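Local atomic coordinates of X-ray repair cross complementing protein 1 variant (Homo sapiens, PDB entry 6WH1), a protein that probably acts as a scaffold in DNA single-strand break repair, assembling repair proteins at the lesion, and is represented here by its C-terminal BRCT domain. Residues 24-27 / 28-32; 77-80 / 81-84. One frame throughout, in Å; residues are numbered along the deposited sequence.

Contact 1 (24-27 / 28-32); sequences KLIR and YVTAF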
# COMPACT_ATOMS: atom_id res chain seq x y z
N LYS A 24 -4.87 -2.39 5.17
CA LYS A 24 -4.04 -3.59 5.15
C LYS A 24 -3.68 -3.99 3.72
O LYS A 24 -2.53 -4.36 3.43
CB LYS A 24 -4.75 -4.73 5.87
CG LYS A 24 -3.96 -6.01 5.98
CD LYS A 24 -4.71 -7.05 6.80
CE LYS A 24 -3.89 -7.51 7.99
NZ LYS A 24 -3.16 -8.78 7.71
N LEU A 25 -4.65 -3.91 2.80
CA LEU A 25 -4.39 -4.26 1.41
C LEU A 25 -3.40 -3.29 0.78
O LEU A 25 -2.50 -3.70 0.03
CB LEU A 25 -5.70 -4.26 0.62
CG LEU A 25 -6.70 -5.34 1.03
CD1 LEU A 25 -8.10 -4.96 0.59
CD2 LEU A 25 -6.28 -6.68 0.46
N ILE A 26 -3.56 -1.99 1.06
CA ILE A 26 -2.58 -1.01 0.59
C ILE A 26 -1.19 -1.38 1.09
O ILE A 26 -0.22 -1.41 0.32
CB ILE A 26 -2.99 0.41 1.03
CG1 ILE A 26 -4.18 0.90 0.21
CG2 ILE A 26 -1.80 1.36 0.92
CD1 ILE A 26 -4.84 2.14 0.77
N ARG A 27 -1.09 -1.71 2.38
CA ARG A 27 0.20 -2.07 2.96
C ARG A 27 0.82 -3.25 2.23
O ARG A 27 1.99 -3.20 1.83
CB ARG A 27 0.03 -2.38 4.45
CG ARG A 27 1.29 -2.90 5.13
CD ARG A 27 1.08 -3.07 6.63
NE ARG A 27 2.20 -3.76 7.27
CZ ARG A 27 2.29 -3.99 8.57
NH1 ARG A 27 3.34 -4.63 9.07
NH2 ARG A 27 1.33 -3.57 9.39
N TYR A 28 0.06 -4.32 2.03
CA TYR A 28 0.64 -5.54 1.48
C TYR A 28 1.01 -5.38 0.01
O TYR A 28 2.11 -5.78 -0.42
CB TYR A 28 -0.31 -6.72 1.67
CG TYR A 28 -0.46 -7.17 3.10
CD1 TYR A 28 0.40 -6.70 4.09
CD2 TYR A 28 -1.45 -8.07 3.47
CE1 TYR A 28 0.27 -7.10 5.41
CE2 TYR A 28 -1.59 -8.48 4.78
CZ TYR A 28 -0.73 -8.00 5.75
OH TYR A 28 -0.86 -8.41 7.05
N VAL A 29 0.11 -4.79 -0.78
CA VAL A 29 0.40 -4.58 -2.20
C VAL A 29 1.63 -3.69 -2.36
O VAL A 29 2.51 -3.97 -3.19
CB VAL A 29 -0.83 -4.00 -2.92
CG1 VAL A 29 -0.47 -3.62 -4.36
CG2 VAL A 29 -1.97 -5.00 -2.90
N THR A 30 1.73 -2.63 -1.55
CA THR A 30 2.92 -1.78 -1.62
C THR A 30 4.16 -2.55 -1.21
O THR A 30 5.21 -2.46 -1.87
CB THR A 30 2.74 -0.55 -0.72
OG1 THR A 30 1.47 0.06 -0.99
CG2 THR A 30 3.86 0.45 -0.96
N ALA A 31 4.07 -3.32 -0.12
CA ALA A 31 5.21 -4.04 0.41
C ALA A 31 5.82 -4.95 -0.65
O ALA A 31 7.04 -4.99 -0.82
CB ALA A 31 4.79 -4.86 1.63
N PHE A 32 4.97 -5.68 -1.37
CA PHE A 32 5.46 -6.61 -2.36
C PHE A 32 5.59 -5.98 -3.74
O PHE A 32 5.61 -6.69 -4.75
CB PHE A 32 4.56 -7.85 -2.37
CG PHE A 32 4.34 -8.41 -0.99
CD1 PHE A 32 5.39 -8.52 -0.10
CD2 PHE A 32 3.08 -8.81 -0.57
CE1 PHE A 32 5.21 -9.02 1.17
CE2 PHE A 32 2.89 -9.32 0.70
CZ PHE A 32 3.95 -9.42 1.57
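Lys24 and Tyr28, one turn apart on helix 21-31, make the main side-chain contact of this stretch. The lysine turns CG anti to its own N (chi1 -177°), which carries the chain along one face of the phenol: CG lies 4.0 Å from the ring centroid, 28° off the normal, a CH-pi contact. Bends at chi3 and chi4 then bring NZ round to Tyr28 OH; the two are modelled only 2.4 Å apart, so the hydrogen bond is plausible but its length is doubtful. A long aliphatic chain with a polar end suits this place, since it can cover an aromatic ring and still meet its hydroxyl. Lys24 O also lies over a face of the ring, offset toward the rim, while accepting the helical bond from Tyr28 N at 2.9 Å.

Arg27 is extended from CG to NE, and its guanidinium plane stands 67° to the Tyr28 ring. CG comes within 4.0 Å of Tyr28 CD1, but the charged end is engaged elsewhere: NH1 and NH2 form salt bridges with an acidic side chain of a neighbouring chain of another protein.

Ile26 O is gripped twice. Thr30 N donates at 3.0 Å, and Thr30 OG1 reaches the same oxygen at 2.6 Å from the opposite face of the carbonyl plane. The buried hydroxyl is thereby satisfied within the helix. Val29, Thr30 and Ile26 meet strands 10-13 and 35-36, whereas Leu25 and Tyr28 touch helix 72-81. The i to i+4 bonds are those of a regular alpha-helix, here the crossover helix of the beta-alpha-beta unit 10-13, 21-31, 35-36 of the BRCT fold.

Contact 2 (77-80 / 81-84); sequences SCNE and KQKL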
# COMPACT_ATOMS: atom_id res chain seq x y z
N SER A 77 -3.19 -14.08 1.90
CA SER A 77 -2.47 -15.35 1.85
C SER A 77 -1.15 -15.23 1.10
O SER A 77 -0.20 -15.96 1.40
CB SER A 77 -3.34 -16.44 1.23
OG SER A 77 -4.68 -16.33 1.67
N CYS A 78 -1.08 -14.34 0.11
CA CYS A 78 0.20 -14.03 -0.50
C CYS A 78 1.19 -13.55 0.55
O CYS A 78 2.36 -13.92 0.53
CB CYS A 78 0.03 -12.99 -1.60
SG CYS A 78 -0.41 -13.62 -3.23
N ASN A 79 0.71 -12.72 1.48
CA ASN A 79 1.57 -12.29 2.57
C ASN A 79 1.91 -13.44 3.51
O ASN A 79 3.05 -13.55 3.98
CB ASN A 79 0.91 -11.15 3.35
CG ASN A 79 1.69 -10.77 4.60
OD1 ASN A 79 2.77 -10.18 4.51
ND2 ASN A 79 1.15 -11.12 5.76
N GLU A 80 0.94 -14.30 3.80
CA GLU A 80 1.15 -15.37 4.78
C GLU A 80 2.17 -16.39 4.28
O GLU A 80 3.09 -16.77 5.01
CB GLU A 80 -0.18 -16.05 5.11
CG GLU A 80 -1.15 -15.17 5.87
CD GLU A 80 -2.49 -15.84 6.11
OE1 GLU A 80 -2.57 -17.08 5.99
OE2 GLU A 80 -3.46 -15.12 6.41
N LYS A 81 2.01 -16.85 3.04
CA LYS A 81 2.97 -17.77 2.44
C LYS A 81 4.19 -17.06 1.88
O LYS A 81 5.15 -17.73 1.48
CB LYS A 81 2.30 -18.60 1.34
CG LYS A 81 1.15 -19.47 1.83
CD LYS A 81 0.85 -20.59 0.84
CE LYS A 81 -0.53 -21.20 1.08
NZ LYS A 81 -0.85 -22.26 0.07
N GLN A 82 4.18 -15.73 1.85
CA GLN A 82 5.29 -14.91 1.35
C GLN A 82 5.61 -15.23 -0.10
O GLN A 82 6.75 -15.09 -0.56
CB GLN A 82 6.52 -15.06 2.24
CG GLN A 82 6.46 -14.15 3.46
CD GLN A 82 6.61 -12.69 3.08
OE1 GLN A 82 7.62 -12.28 2.52
NE2 GLN A 82 5.59 -11.90 3.39
N LYS A 83 4.59 -15.62 -0.85
CA LYS A 83 4.76 -16.04 -2.22
C LYS A 83 3.66 -15.42 -3.07
O LYS A 83 2.66 -14.92 -2.55
CB LYS A 83 4.72 -17.55 -2.31
CG LYS A 83 5.94 -18.07 -2.91
CD LYS A 83 5.64 -19.41 -3.43
CE LYS A 83 4.83 -19.37 -4.72
NZ LYS A 83 4.82 -20.77 -5.16
N LEU A 84 3.84 -15.48 -4.39
CA LEU A 84 2.77 -15.10 -5.31
C LEU A 84 1.89 -16.32 -5.53
O LEU A 84 2.24 -17.23 -6.28
CB LEU A 84 3.33 -14.58 -6.63
CG LEU A 84 2.26 -14.28 -7.69
CD1 LEU A 84 1.40 -13.09 -7.29
CD2 LEU A 84 2.89 -14.06 -9.07
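The helical bond from Lys81 N to Ser77 O, 2.9 Å, is nearly straight (176°); Gln82 then adopts positive phi and the chain leaves helix 72-81 in a Schellman motif. Its two bonds are both weak: Lys83 N reaches back to Cys78 O at 3.1 Å, and Gln82 N to Asn79 O at 3.3 Å. Gln82 is the C-prime residue, a place often taken by glycine because positive phi costs a side-chain-bearing residue some strain.

Here the glutamine uses its side chain in the turn. Bent at chi2 (-69°), it folds back over the helix end so that NE2 donates to Asn79 O at 3.1 Å, in the carbonyl plane and on a lone pair. This is a straighter bond than the one Gln82 N makes to the same oxygen. The side chains of Asn79 and Gln82 run side by side, pointing the same way, with their amide planes perpendicular. Both side chains also pack on Phe32 and on apolar side chains of the chain of another protein.

Farther along, Cys78 SG lies 3.4 Å from Lys83 O and comes within 4.5 Å of Leu84 CD1, a compact sulfur bordering the departing chain. Lys81 and Glu80 carry their charged ends outward, as suits exposed positions. Ser77, which is buried, donates through OG to Arg73 O, one turn earlier. Helix ends leave carbonyls without the usual i+4 donors; at Asn79 O, one weak backbone bond and a side-chain amide bond supply them instead.

Both contacts are local, each within a helix or at its end, yet they differ with their place in the fold. Contact 1 is largely buried: helix 21-31 packs against strands 10-13 and 35-36 and, along another flank, against helix 72-81, and regular backbone bonds combine with aromatic and aliphatic packing. Contact 2, nearer the surface, is the C-terminal end of helix 72-81, where weak backbone bonds and an amide take over and the lysines and glutamate are exposed. The two meet directly, about 11 Å apart between centres. Phe32, just past the end of helix 21-31, places CZ 3.3 Å from Asn79 OD1, so the ends of both helices abut, beside the neighbouring chain of another protein.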